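Local coordinates for F420-dependent methylenetetrahydromethanopterin dehydrogenase (Methanopyrus kandleri, PDB 1QV9), which catalyses the reversible, coenzyme F420-dependent reduction of methenyl-tetrahydromethanopterin to methylene-tetrahydromethanopterin, a step in methanogenesis from carbon dioxide, at residues L23-E26 against R27-E31; M145-L148 against A149-V153; V156-E159 against A160-L164; L164-K167 against A168-D171; E172-E175 against N176-P179. All coordinates share one frame; numbering follows the deposited sequence.

Contact 1: L23-E26 against R27-E31; sequences LLDE and RADRE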
loop_
_atom_site.group_PDB
_atom_site.type_symbol
_atom_site.label_atom_id
_atom_site.label_comp_id
_atom_site.label_asym_id
_atom_site.label_seq_id
_atom_site.Cartn_x
_atom_site.Cartn_y
_atom_site.Cartn_z
ATOM N N LEU A 23 11.898 -25.761 -11.447
ATOM C CA LEU A 23 12.469 -24.645 -12.199
ATOM C C LEU A 23 13.072 -25.128 -13.513
ATOM O O LEU A 23 13.351 -24.311 -14.407
ATOM C CB LEU A 23 13.586 -23.968 -11.386
ATOM C CG LEU A 23 13.142 -23.265 -10.106
ATOM C CD1 LEU A 23 14.422 -22.930 -9.286
ATOM C CD2 LEU A 23 12.329 -22.026 -10.420
ATOM N N LEU A 24 13.269 -26.434 -13.639
ATOM C CA LEU A 24 13.879 -26.983 -14.864
ATOM C C LEU A 24 12.859 -27.442 -15.942
ATOM O O LEU A 24 13.234 -27.731 -17.080
ATOM C CB LEU A 24 14.810 -28.135 -14.480
ATOM C CG LEU A 24 15.783 -27.778 -13.347
ATOM C CD1 LEU A 24 16.686 -28.958 -12.998
ATOM C CD2 LEU A 24 16.610 -26.548 -13.785
ATOM N N ASP A 25 11.569 -27.491 -15.626
ATOM C CA ASP A 25 10.591 -27.951 -16.649
ATOM C C ASP A 25 9.260 -27.338 -16.211
ATOM O O ASP A 25 8.288 -28.051 -15.855
ATOM C CB ASP A 25 10.563 -29.475 -16.600
ATOM C CG ASP A 25 9.711 -30.093 -17.671
ATOM O OD1 ASP A 25 9.399 -29.397 -18.680
ATOM O OD2 ASP A 25 9.389 -31.297 -17.493
ATOM N N GLU A 26 9.218 -26.005 -16.280
ATOM C CA GLU A 26 8.104 -25.266 -15.744
ATOM C C GLU A 26 6.720 -25.571 -16.258
ATOM O O GLU A 26 5.737 -25.343 -15.548
ATOM C CB GLU A 26 8.383 -23.761 -15.828
ATOM C CG GLU A 26 8.418 -23.186 -17.263
ATOM C CD GLU A 26 9.752 -23.376 -17.983
ATOM O OE1 GLU A 26 9.902 -22.766 -19.066
ATOM O OE2 GLU A 26 10.643 -24.095 -17.493
ATOM N N ARG A 27 6.625 -26.083 -17.476
ATOM C CA ARG A 27 5.312 -26.423 -18.041
ATOM C C ARG A 27 5.223 -27.931 -18.336
ATOM O O ARG A 27 4.278 -28.369 -18.998
ATOM C CB ARG A 27 5.058 -25.611 -19.332
ATOM C CG ARG A 27 4.840 -24.089 -19.121
ATOM C CD ARG A 27 4.828 -23.344 -20.467
ATOM N NE ARG A 27 5.919 -23.912 -21.247
ATOM C CZ ARG A 27 7.188 -23.546 -21.140
ATOM N NH1 ARG A 27 8.101 -24.183 -21.859
ATOM N NH2 ARG A 27 7.544 -22.504 -20.385
ATOM N N ALA A 28 6.204 -28.704 -17.861
ATOM C CA ALA A 28 6.246 -30.155 -18.038
ATOM C C ALA A 28 6.272 -30.589 -19.501
ATOM O O ALA A 28 5.944 -31.734 -19.803
ATOM C CB ALA A 28 5.051 -30.820 -17.331
ATOM N N ASP A 29 6.672 -29.692 -20.390
ATOM C CA ASP A 29 6.728 -30.026 -21.808
ATOM C C ASP A 29 8.134 -30.237 -22.344
ATOM O O ASP A 29 8.332 -30.305 -23.555
ATOM C CB ASP A 29 5.981 -28.974 -22.657
ATOM C CG ASP A 29 6.417 -27.557 -22.357
ATOM O OD1 ASP A 29 7.558 -27.386 -21.896
ATOM O OD2 ASP A 29 5.620 -26.610 -22.588
ATOM N N ARG A 30 9.130 -30.348 -21.466
ATOM C CA ARG A 30 10.481 -30.593 -21.956
ATOM C C ARG A 30 10.624 -32.056 -22.338
ATOM O O ARG A 30 10.354 -32.958 -21.543
ATOM C CB ARG A 30 11.557 -30.279 -20.916
ATOM C CG ARG A 30 12.024 -28.861 -20.915
ATOM C CD ARG A 30 13.137 -28.660 -19.896
ATOM N NE ARG A 30 14.472 -29.026 -20.381
ATOM C CZ ARG A 30 15.599 -28.653 -19.782
ATOM N NH1 ARG A 30 16.787 -29.001 -20.284
ATOM N NH2 ARG A 30 15.554 -27.928 -18.660
ATOM N N GLU A 31 11.083 -32.288 -23.556
ATOM C CA GLU A 31 11.258 -33.648 -24.032
ATOM C C GLU A 31 12.650 -34.197 -23.751
ATOM O O GLU A 31 12.926 -35.363 -24.014
ATOM C CB GLU A 31 11.009 -33.685 -25.547
ATOM C CG GLU A 31 9.789 -32.882 -26.000
ATOM C CD GLU A 31 9.574 -32.916 -27.516
ATOM O OE1 GLU A 31 8.726 -33.709 -27.976
ATOM O OE2 GLU A 31 10.257 -32.157 -28.250
HETATM O O HOH W 1 8.591 -26.822 -19.393
#
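Arg27 and Glu26 run side by side and end in a salt bridge, with Glu26 OE1 2.7 Å from Arg27 NH2. The two flat ends are turned almost at right angles, their planes 86° apart, and the nitrogen meets OE1 on the anti side of the carboxylate. Glu26 gets there with CG tucked between its own backbone N and carbonyl carbon (chi1 68°) and a further bend at chi2. The same guanidinium is gripped from a second direction: Arg27 NE donates to Asp29 OD2 at 3.0 Å, this time within the guanidinium plane. Replacing Arg27 with a leucine would probably leave Glu26 OE1 and Asp29 without the cation that links them, Asp29 keeping Arg129 of the second subunit. Within the same loop the chain reverses in a type I beta turn from Asp25 to Ala28, part of the connection from helix 15-19 to strand 33-39 in the alpha/beta domain; Ala28 N closes it on Asp25 O at 3.0 Å. Asp25 reaches across the loop, its OD1 accepting from Arg30 N at 3.0 Å on the syn side. A water donates to Asp25 OD1 and Asp29 OD1 and accepts from Arg27 N, which probably eases the approach of these two carboxylates, whose OD1 atoms are 4.2 Å apart. Arg30 bends at chi3 and delivers NH2 to a lone pair of Leu24 O, 2.8 Å away. Asp25 OD2 pairs with Lys43 of the second subunit, while Glu26 OE2 is hydrogen-bonded to His266.

Contact 2: M145-L148 against A149-V153; sequences MKVL and AATGV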
loop_
_atom_site.group_PDB
_atom_site.type_symbol
_atom_site.label_atom_id
_atom_site.label_comp_id
_atom_site.label_asym_id
_atom_site.label_seq_id
_atom_site.Cartn_x
_atom_site.Cartn_y
_atom_site.Cartn_z
HETATM N N MSE A 145 9.602 -17.794 -1.040
HETATM C CA MSE A 145 9.543 -18.174 -2.473
HETATM C C MSE A 145 9.441 -16.921 -3.338
HETATM O O MSE A 145 10.098 -16.820 -4.408
HETATM C CB MSE A 145 8.337 -19.092 -2.720
HETATM C CG MSE A 145 8.308 -19.609 -4.142
HETATM SE SE MSE A 145 6.812 -20.873 -4.344
HETATM C CE MSE A 145 7.370 -22.128 -2.958
ATOM N N LYS A 146 8.623 -15.956 -2.916
ATOM C CA LYS A 146 8.494 -14.716 -3.697
ATOM C C LYS A 146 9.859 -14.006 -3.753
ATOM O O LYS A 146 10.283 -13.496 -4.794
ATOM C CB LYS A 146 7.430 -13.804 -3.048
ATOM C CG LYS A 146 7.306 -12.419 -3.626
ATOM C CD LYS A 146 7.080 -12.451 -5.117
ATOM C CE LYS A 146 6.818 -11.052 -5.635
ATOM N NZ LYS A 146 6.666 -11.005 -7.096
ATOM N N VAL A 147 10.548 -13.943 -2.612
ATOM C CA VAL A 147 11.859 -13.302 -2.609
ATOM C C VAL A 147 12.830 -14.010 -3.549
ATOM O O VAL A 147 13.451 -13.362 -4.403
ATOM C CB VAL A 147 12.439 -13.304 -1.166
ATOM C CG1 VAL A 147 13.950 -12.869 -1.184
ATOM C CG2 VAL A 147 11.622 -12.374 -0.291
ATOM N N LEU A 148 12.961 -15.321 -3.411
ATOM C CA LEU A 148 13.937 -16.048 -4.242
ATOM C C LEU A 148 13.598 -15.989 -5.733
ATOM O O LEU A 148 14.504 -15.971 -6.588
ATOM C CB LEU A 148 14.072 -17.501 -3.756
ATOM C CG LEU A 148 14.541 -17.591 -2.294
ATOM C CD1 LEU A 148 14.638 -19.033 -1.896
ATOM C CD2 LEU A 148 15.931 -16.935 -2.144
ATOM N N ALA A 149 12.317 -15.919 -6.053
ATOM C CA ALA A 149 11.918 -15.870 -7.462
ATOM C C ALA A 149 12.071 -14.478 -8.033
ATOM O O ALA A 149 12.819 -14.287 -9.000
ATOM C CB ALA A 149 10.456 -16.353 -7.595
ATOM N N ALA A 150 11.399 -13.490 -7.449
ATOM C CA ALA A 150 11.412 -12.136 -7.992
ATOM C C ALA A 150 12.751 -11.410 -7.954
ATOM O O ALA A 150 12.952 -10.461 -8.698
ATOM C CB ALA A 150 10.282 -11.296 -7.344
ATOM N N THR A 151 13.660 -11.830 -7.071
ATOM C CA THR A 151 14.990 -11.180 -7.050
ATOM C C THR A 151 15.890 -11.793 -8.117
ATOM O O THR A 151 16.955 -11.226 -8.429
ATOM C CB THR A 151 15.687 -11.360 -5.691
ATOM O OG1 THR A 151 15.868 -12.758 -5.448
ATOM C CG2 THR A 151 14.866 -10.658 -4.580
ATOM N N GLY A 152 15.472 -12.928 -8.676
ATOM C CA GLY A 152 16.286 -13.582 -9.690
ATOM C C GLY A 152 17.172 -14.695 -9.172
ATOM O O GLY A 152 17.894 -15.330 -9.955
ATOM N N VAL A 153 17.127 -14.982 -7.864
ATOM C CA VAL A 153 17.951 -16.057 -7.336
ATOM C C VAL A 153 17.618 -17.406 -7.993
ATOM O O VAL A 153 18.521 -18.194 -8.277
ATOM C CB VAL A 153 17.796 -16.190 -5.785
ATOM C CG1 VAL A 153 18.410 -17.510 -5.278
ATOM C CG2 VAL A 153 18.454 -14.982 -5.127
#
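This is a local contact at the carboxyl end of helix 134-150, where the helix ends and the chain starts again as helix 153-169; it joins turns of one helix and the short link beyond. The evidence for the helix is a run of i to i+4 backbone bonds, such as Ala150 N to Lys146 O at 2.9 Å. Gly152 breaks it. With phi at 97° it is the first residue to leave helical angles, and it also occupies the N-cap position of the next helix; a side chain at these angles would press on the carbonyl of Thr151. Its N still reaches back to Ala149 O, 3.0 Å away. Thr151 carries the contact at the helix end: its OG1, set between its own N and carbonyl carbon (chi1 61°), donates to Val147 O at 2.7 Å. Thr151 N binds the same oxygen from the other face of the carbonyl plane, so a single acceptor holds both the backbone and the hydroxyl of one residue. The methyl Thr151 CG2 meets Val147 CG1 at an oblique angle. On another side Lys146, bent at chi2, lays the end of its chain beside Ala150, with Lys146 NZ 3.6 Å from Ala150 CB. Helices 197-223 and 227-257 of the helix bundle cover Val147 and Thr151, whereas Ala149 packs on Ala138 of the second subunit. Across the break the CD2 branch of Leu148 touches Val153 CG1 at 4.0 Å.

Contact 3: V156-E159 against A160-L164; sequences VVQE and AFDEL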
loop_
_atom_site.group_PDB
_atom_site.type_symbol
_atom_site.label_atom_id
_atom_site.label_comp_id
_atom_site.label_asym_id
_atom_site.label_seq_id
_atom_site.Cartn_x
_atom_site.Cartn_y
_atom_site.Cartn_z
ATOM N N VAL A 156 19.382 -18.022 -11.226
ATOM C CA VAL A 156 20.771 -18.462 -11.108
ATOM C C VAL A 156 20.800 -20.001 -10.968
ATOM O O VAL A 156 21.648 -20.702 -11.543
ATOM C CB VAL A 156 21.442 -17.861 -9.849
ATOM C CG1 VAL A 156 22.865 -18.347 -9.719
ATOM C CG2 VAL A 156 21.423 -16.320 -9.934
ATOM N N VAL A 157 19.886 -20.530 -10.144
ATOM C CA VAL A 157 19.808 -21.979 -9.946
ATOM C C VAL A 157 19.404 -22.679 -11.225
ATOM O O VAL A 157 19.986 -23.713 -11.553
ATOM C CB VAL A 157 18.801 -22.293 -8.766
ATOM C CG1 VAL A 157 18.660 -23.781 -8.522
ATOM C CG2 VAL A 157 19.280 -21.614 -7.504
ATOM N N GLN A 158 18.422 -22.123 -11.929
ATOM C CA GLN A 158 17.945 -22.674 -13.194
ATOM C C GLN A 158 19.134 -22.754 -14.145
ATOM O O GLN A 158 19.358 -23.805 -14.760
ATOM C CB GLN A 158 16.861 -21.776 -13.801
ATOM C CG GLN A 158 16.351 -22.239 -15.184
ATOM C CD GLN A 158 15.643 -21.161 -16.022
ATOM O OE1 GLN A 158 15.248 -20.097 -15.526
ATOM N NE2 GLN A 158 15.452 -21.458 -17.322
ATOM N N GLU A 159 19.899 -21.667 -14.243
ATOM C CA GLU A 159 21.032 -21.677 -15.191
ATOM C C GLU A 159 22.069 -22.713 -14.858
ATOM O O GLU A 159 22.581 -23.418 -15.745
ATOM C CB GLU A 159 21.697 -20.307 -15.248
ATOM C CG GLU A 159 20.913 -19.236 -15.941
ATOM C CD GLU A 159 21.688 -17.915 -15.962
ATOM O OE1 GLU A 159 22.800 -17.849 -15.367
ATOM O OE2 GLU A 159 21.183 -16.959 -16.568
ATOM N N ALA A 160 22.406 -22.820 -13.580
ATOM C CA ALA A 160 23.411 -23.790 -13.180
ATOM C C ALA A 160 22.997 -25.217 -13.537
ATOM O O ALA A 160 23.812 -26.025 -14.008
ATOM C CB ALA A 160 23.686 -23.694 -11.683
ATOM N N PHE A 161 21.730 -25.554 -13.298
ATOM C CA PHE A 161 21.275 -26.896 -13.621
ATOM C C PHE A 161 21.079 -27.101 -15.096
ATOM O O PHE A 161 21.321 -28.204 -15.579
ATOM C CB PHE A 161 19.988 -27.240 -12.829
ATOM C CG PHE A 161 20.265 -27.713 -11.442
ATOM C CD1 PHE A 161 19.878 -26.959 -10.354
ATOM C CD2 PHE A 161 20.996 -28.875 -11.230
ATOM C CE1 PHE A 161 20.219 -27.342 -9.047
ATOM C CE2 PHE A 161 21.348 -29.267 -9.945
ATOM C CZ PHE A 161 20.956 -28.497 -8.843
ATOM N N ASP A 162 20.674 -26.067 -15.826
ATOM C CA ASP A 162 20.505 -26.221 -17.272
ATOM C C ASP A 162 21.881 -26.524 -17.913
ATOM O O ASP A 162 21.956 -27.333 -18.840
ATOM C CB ASP A 162 19.867 -24.974 -17.865
ATOM C CG ASP A 162 18.319 -25.019 -17.794
ATOM O OD1 ASP A 162 17.685 -23.948 -17.854
ATOM O OD2 ASP A 162 17.753 -26.139 -17.716
ATOM N N GLU A 163 22.941 -25.894 -17.411
ATOM C CA GLU A 163 24.303 -26.145 -17.913
ATOM C C GLU A 163 24.698 -27.610 -17.630
ATOM O O GLU A 163 25.254 -28.314 -18.488
ATOM C CB GLU A 163 25.290 -25.195 -17.227
ATOM C CG GLU A 163 26.761 -25.380 -17.641
ATOM C CD GLU A 163 27.729 -24.595 -16.748
ATOM O OE1 GLU A 163 27.554 -23.366 -16.602
ATOM O OE2 GLU A 163 28.669 -25.208 -16.190
ATOM N N LEU A 164 24.414 -28.090 -16.422
ATOM C CA LEU A 164 24.735 -29.465 -16.055
ATOM C C LEU A 164 23.928 -30.465 -16.911
ATOM O O LEU A 164 24.441 -31.530 -17.299
ATOM C CB LEU A 164 24.433 -29.660 -14.565
ATOM C CG LEU A 164 25.143 -30.808 -13.850
ATOM C CD1 LEU A 164 26.667 -30.616 -13.900
ATOM C CD2 LEU A 164 24.639 -30.862 -12.401
#
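The backbone here is unbroken alpha helix, four successive i to i+4 bonds running from Ala160 N to Val156 O through Glu163 N to Glu159 O, with Asp162 N to Gln158 O the shortest at 2.8 Å. One turn apart, Val157 and Phe161 lie alongside each other and point the same way. Val157 CG1 comes up at the rim of the ring, in its plane, 3.9 Å from Phe161 CD1. That methyl stands anti to the Val157 nitrogen (chi1 179°), on the carbonyl side, and is thereby carried along the helix toward Phe161. This pair lies on the face of helix 153-169 that packs against the parallel sheet of the alpha/beta domain: Phe161 rests on Phe67, Val69 and Ile117, and Ala160 on Leu181. The other side of the helix is polar. Gln158 and Asp162 cross with their amide and carboxylate planes 81° apart, and Gln158 NE2 gives Asp162 OD1 only a weak hydrogen bond of 3.4 Å. Each group has a stronger partner outside the helix. NE2 donates to Thr264 O, OD1 is bonded to His266, and OD2 forms a salt bridge with Arg30 in the loop before strand 33-39. Asp162 is therefore a buried carboxylate engaged at both oxygens, and the neighbouring positive charge of Arg30 would be expected to support its ionised form. Further round, the solvent-facing Glu159 pairs with Arg191.

Contact 4: L164-K167 against A168-D171; sequences LIEK and AKED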
loop_
_atom_site.group_PDB
_atom_site.type_symbol
_atom_site.label_atom_id
_atom_site.label_comp_id
_atom_site.label_asym_id
_atom_site.label_seq_id
_atom_site.Cartn_x
_atom_site.Cartn_y
_atom_site.Cartn_z
ATOM N N LEU A 164 24.414 -28.090 -16.422
ATOM C CA LEU A 164 24.735 -29.465 -16.055
ATOM C C LEU A 164 23.928 -30.465 -16.911
ATOM O O LEU A 164 24.441 -31.530 -17.299
ATOM C CB LEU A 164 24.433 -29.660 -14.565
ATOM C CG LEU A 164 25.143 -30.808 -13.850
ATOM C CD1 LEU A 164 26.667 -30.616 -13.900
ATOM C CD2 LEU A 164 24.639 -30.862 -12.401
ATOM N N ILE A 165 22.678 -30.126 -17.209
ATOM C CA ILE A 165 21.837 -30.983 -18.029
ATOM C C ILE A 165 22.431 -31.082 -19.434
ATOM O O ILE A 165 22.400 -32.167 -20.028
ATOM C CB ILE A 165 20.387 -30.468 -18.095
ATOM C CG1 ILE A 165 19.701 -30.804 -16.761
ATOM C CG2 ILE A 165 19.627 -31.108 -19.276
ATOM C CD1 ILE A 165 18.449 -30.047 -16.530
ATOM N N GLU A 166 22.982 -29.987 -19.962
ATOM C CA GLU A 166 23.562 -30.097 -21.300
ATOM C C GLU A 166 24.750 -31.064 -21.292
ATOM O O GLU A 166 24.914 -31.859 -22.233
ATOM C CB GLU A 166 23.935 -28.719 -21.838
ATOM C CG GLU A 166 22.692 -27.948 -22.287
ATOM C CD GLU A 166 21.807 -28.752 -23.249
ATOM O OE1 GLU A 166 22.281 -29.080 -24.369
ATOM O OE2 GLU A 166 20.640 -29.062 -22.897
ATOM N N LYS A 167 25.565 -31.016 -20.240
ATOM C CA LYS A 167 26.699 -31.935 -20.111
ATOM C C LYS A 167 26.262 -33.389 -19.849
ATOM O O LYS A 167 26.914 -34.353 -20.278
ATOM C CB LYS A 167 27.597 -31.477 -18.975
ATOM C CG LYS A 167 28.135 -30.102 -19.242
ATOM C CD LYS A 167 29.046 -29.629 -18.152
ATOM C CE LYS A 167 29.598 -28.246 -18.524
ATOM N NZ LYS A 167 30.381 -27.611 -17.422
ATOM N N ALA A 168 25.182 -33.548 -19.096
ATOM C CA ALA A 168 24.642 -34.872 -18.788
ATOM C C ALA A 168 24.263 -35.579 -20.093
ATOM O O ALA A 168 24.428 -36.803 -20.223
ATOM C CB ALA A 168 23.405 -34.729 -17.892
ATOM N N LYS A 169 23.765 -34.811 -21.060
ATOM C CA LYS A 169 23.337 -35.376 -22.336
ATOM C C LYS A 169 24.468 -36.016 -23.103
ATOM O O LYS A 169 24.249 -36.939 -23.887
ATOM C CB LYS A 169 22.684 -34.310 -23.198
ATOM C CG LYS A 169 21.310 -33.922 -22.702
ATOM C CD LYS A 169 20.787 -32.818 -23.563
ATOM C CE LYS A 169 19.545 -32.213 -22.991
ATOM N NZ LYS A 169 19.085 -31.149 -23.920
ATOM N N GLU A 170 25.675 -35.518 -22.866
ATOM C CA GLU A 170 26.876 -36.039 -23.508
ATOM C C GLU A 170 27.631 -36.999 -22.571
ATOM O O GLU A 170 28.718 -37.457 -22.912
ATOM C CB GLU A 170 27.803 -34.877 -23.884
ATOM C CG GLU A 170 27.126 -33.737 -24.615
ATOM C CD GLU A 170 26.333 -34.206 -25.823
ATOM O OE1 GLU A 170 26.878 -35.016 -26.604
ATOM O OE2 GLU A 170 25.173 -33.764 -26.002
ATOM N N ASP A 171 27.039 -37.326 -21.418
ATOM C CA ASP A 171 27.680 -38.184 -20.417
ATOM C C ASP A 171 29.086 -37.638 -20.139
ATOM O O ASP A 171 30.061 -38.388 -19.984
ATOM C CB ASP A 171 27.778 -39.650 -20.885
ATOM C CG ASP A 171 28.248 -40.597 -19.775
ATOM O OD1 ASP A 171 28.732 -41.702 -20.105
ATOM O OD2 ASP A 171 28.132 -40.264 -18.569
HETATM O O HOH W 2 20.785 -30.043 -26.316
#
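Lys169 and Glu166, one helical turn apart, lie side by side and join in a salt bridge in the last turn of helix 153-169, which a Schellman motif ends. Lys169 NZ reaches Glu166 OE2 at 2.8 Å, meeting it on the syn side and close to the carboxylate plane. A water bridges to the other oxygen, donating to Glu166 OE1 and accepting from Lys169 NZ at 3.1 Å. The glutamate is folded for this by a bend at chi2 (-52°), while the lysine chain is extended. Ile165 CG2 touches Lys169 CE at 3.9 Å. Beyond the two segments Asp32 takes the same ammonium in a second salt bridge, so two carboxylates share it. A methionine in place of Lys169 carries no charge, and the carboxylates of Glu166 and Asp32 would probably be left without the cation that links them. Backbone bonds fix the spacing, with Lys169 N on Ile165 O at 3.1 Å. Ile165 and Ala168 face inward to Ala4 at the start of strand 4-10. At the helix end Asp171, whose phi is positive, is the C-prime residue, and its N turns back to Ala168 O at 2.9 Å.

Contact 5: E172-E175 against N176-P179; sequences EISE and NDLP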
loop_
_atom_site.group_PDB
_atom_site.type_symbol
_atom_site.label_atom_id
_atom_site.label_comp_id
_atom_site.label_asym_id
_atom_site.label_seq_id
_atom_site.Cartn_x
_atom_site.Cartn_y
_atom_site.Cartn_z
ATOM N N GLU A 172 29.181 -36.318 -20.066
ATOM C CA GLU A 172 30.462 -35.674 -19.803
ATOM C C GLU A 172 30.408 -34.775 -18.564
ATOM O O GLU A 172 30.744 -33.585 -18.644
ATOM C CB GLU A 172 30.889 -34.847 -21.028
ATOM C CG GLU A 172 31.117 -35.683 -22.293
ATOM C CD GLU A 172 31.349 -34.842 -23.557
ATOM O OE1 GLU A 172 31.530 -35.443 -24.648
ATOM O OE2 GLU A 172 31.352 -33.592 -23.467
ATOM N N ILE A 173 29.947 -35.314 -17.433
ATOM C CA ILE A 173 29.917 -34.513 -16.212
ATOM C C ILE A 173 31.077 -34.893 -15.307
ATOM O O ILE A 173 31.056 -35.946 -14.670
ATOM C CB ILE A 173 28.590 -34.672 -15.390
ATOM C CG1 ILE A 173 27.403 -34.169 -16.215
ATOM C CG2 ILE A 173 28.714 -33.870 -14.075
ATOM C CD1 ILE A 173 26.010 -34.395 -15.522
ATOM N N SER A 174 32.112 -34.043 -15.289
ATOM C CA SER A 174 33.269 -34.258 -14.440
ATOM C C SER A 174 33.079 -33.510 -13.134
ATOM O O SER A 174 32.194 -32.648 -13.006
ATOM C CB SER A 174 34.541 -33.705 -15.095
ATOM O OG SER A 174 34.548 -32.277 -15.008
ATOM N N GLU A 175 33.917 -33.820 -12.160
ATOM C CA GLU A 175 33.827 -33.118 -10.894
ATOM C C GLU A 175 34.031 -31.620 -11.105
ATOM O O GLU A 175 33.413 -30.810 -10.422
ATOM C CB GLU A 175 34.844 -33.657 -9.889
ATOM C CG GLU A 175 34.532 -35.106 -9.494
ATOM C CD GLU A 175 35.488 -35.736 -8.508
ATOM O OE1 GLU A 175 35.358 -36.960 -8.334
ATOM O OE2 GLU A 175 36.356 -35.054 -7.893
ATOM N N ASN A 176 34.896 -31.249 -12.041
ATOM C CA ASN A 176 35.108 -29.835 -12.311
ATOM C C ASN A 176 33.930 -29.130 -12.981
ATOM O O ASN A 176 33.887 -27.894 -13.047
ATOM C CB ASN A 176 36.378 -29.655 -13.147
ATOM C CG ASN A 176 37.617 -29.833 -12.321
ATOM O OD1 ASN A 176 37.602 -29.643 -11.104
ATOM N ND2 ASN A 176 38.714 -30.175 -12.978
ATOM N N ASP A 177 32.971 -29.904 -13.478
ATOM C CA ASP A 177 31.780 -29.334 -14.077
ATOM C C ASP A 177 30.725 -29.064 -13.017
ATOM O O ASP A 177 29.768 -28.337 -13.294
ATOM C CB ASP A 177 31.153 -30.303 -15.081
ATOM C CG ASP A 177 31.983 -30.454 -16.343
ATOM O OD1 ASP A 177 32.079 -31.594 -16.835
ATOM O OD2 ASP A 177 32.497 -29.427 -16.845
ATOM N N LEU A 178 30.903 -29.624 -11.823
ATOM C CA LEU A 178 29.880 -29.448 -10.791
ATOM C C LEU A 178 29.961 -28.051 -10.221
ATOM O O LEU A 178 31.049 -27.510 -9.991
ATOM C CB LEU A 178 30.035 -30.495 -9.710
ATOM C CG LEU A 178 29.862 -31.929 -10.231
ATOM C CD1 LEU A 178 30.211 -32.869 -9.106
ATOM C CD2 LEU A 178 28.440 -32.174 -10.749
ATOM N N PRO A 179 28.805 -27.430 -9.971
ATOM C CA PRO A 179 28.849 -26.069 -9.438
ATOM C C PRO A 179 29.447 -25.929 -8.059
ATOM O O PRO A 179 29.442 -26.868 -7.282
ATOM C CB PRO A 179 27.365 -25.634 -9.461
ATOM C CG PRO A 179 26.642 -26.934 -9.278
ATOM C CD PRO A 179 27.419 -27.889 -10.190
HETATM O O HOH W 3 33.292 -28.647 -8.700
#
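The flat group that does the work is the carboxylate of Asp177, which Ser174 N approaches on the anti side of OD1, 25° out of the carboxylate plane. The bond is nearly straight, 174° at the hydrogen, and 2.9 Å long. With CG anti to its own carbonyl carbon (chi1 -71°), Asp177 turns back past its backbone N to the start of the turn. In return Ser174 OG receives a weak bond from Asp177 N at 3.2 Å. This reciprocal pairing resembles a capping box at the start of the short 3-10 turn at residues 175-177. The turn's own bonds agree: Asp177 N lies 2.9 Å from Ser174 O, and Leu178 N repeats the i to i+3 step to Glu175 O at 3.1 Å. Both donors stand well above the planes of their carbonyls. Asp177 OD1 also sits 3.0 Å from Glu172 O, two acceptors close together, a closeness that the bond from Ser174 N probably helps to offset. Asp177 OD2 forms a salt bridge with Lys167 of helix 153-169. A water donates to both Glu175 O and Leu178 O, tying the end of the turn to the chain that follows. On the apolar side Ile173 CG2 meets Leu178 CD2 at 3.7 Å, the side chains crossing at about a right angle. These two cover Leu164 of helix 153-169, Ile173 also touching Ala168, while Leu178 and Pro179 reach Val95 of strand 94-99 as the chain enters strand 180-183.

In the fold
Contact 1 shapes the loop between helix 15-19 and strand 33-39. Far along the chain, contact 2 closes helix 134-150 about 19 Å away, centre to centre, and both touch the second subunit. Contacts 3 and 4 follow on helix 153-169, sharing Leu164, and contact 5 forms the return to strand 180-183. Contacts 1, 2 and 3 run in series, 4 begins on the stretch where 3 ends, 5 where 4 ends, and none nests or crosses. Space brings the early loop back: Leu24 packs on Phe161 of contact 3 and Ile165 of contact 4. Leu164 likewise joins contact 3 to contact 5, while a probable hydrogen bond from Glu172 N to Lys167 O links contacts 4 and 5. Helix 153-169 is thus the common element.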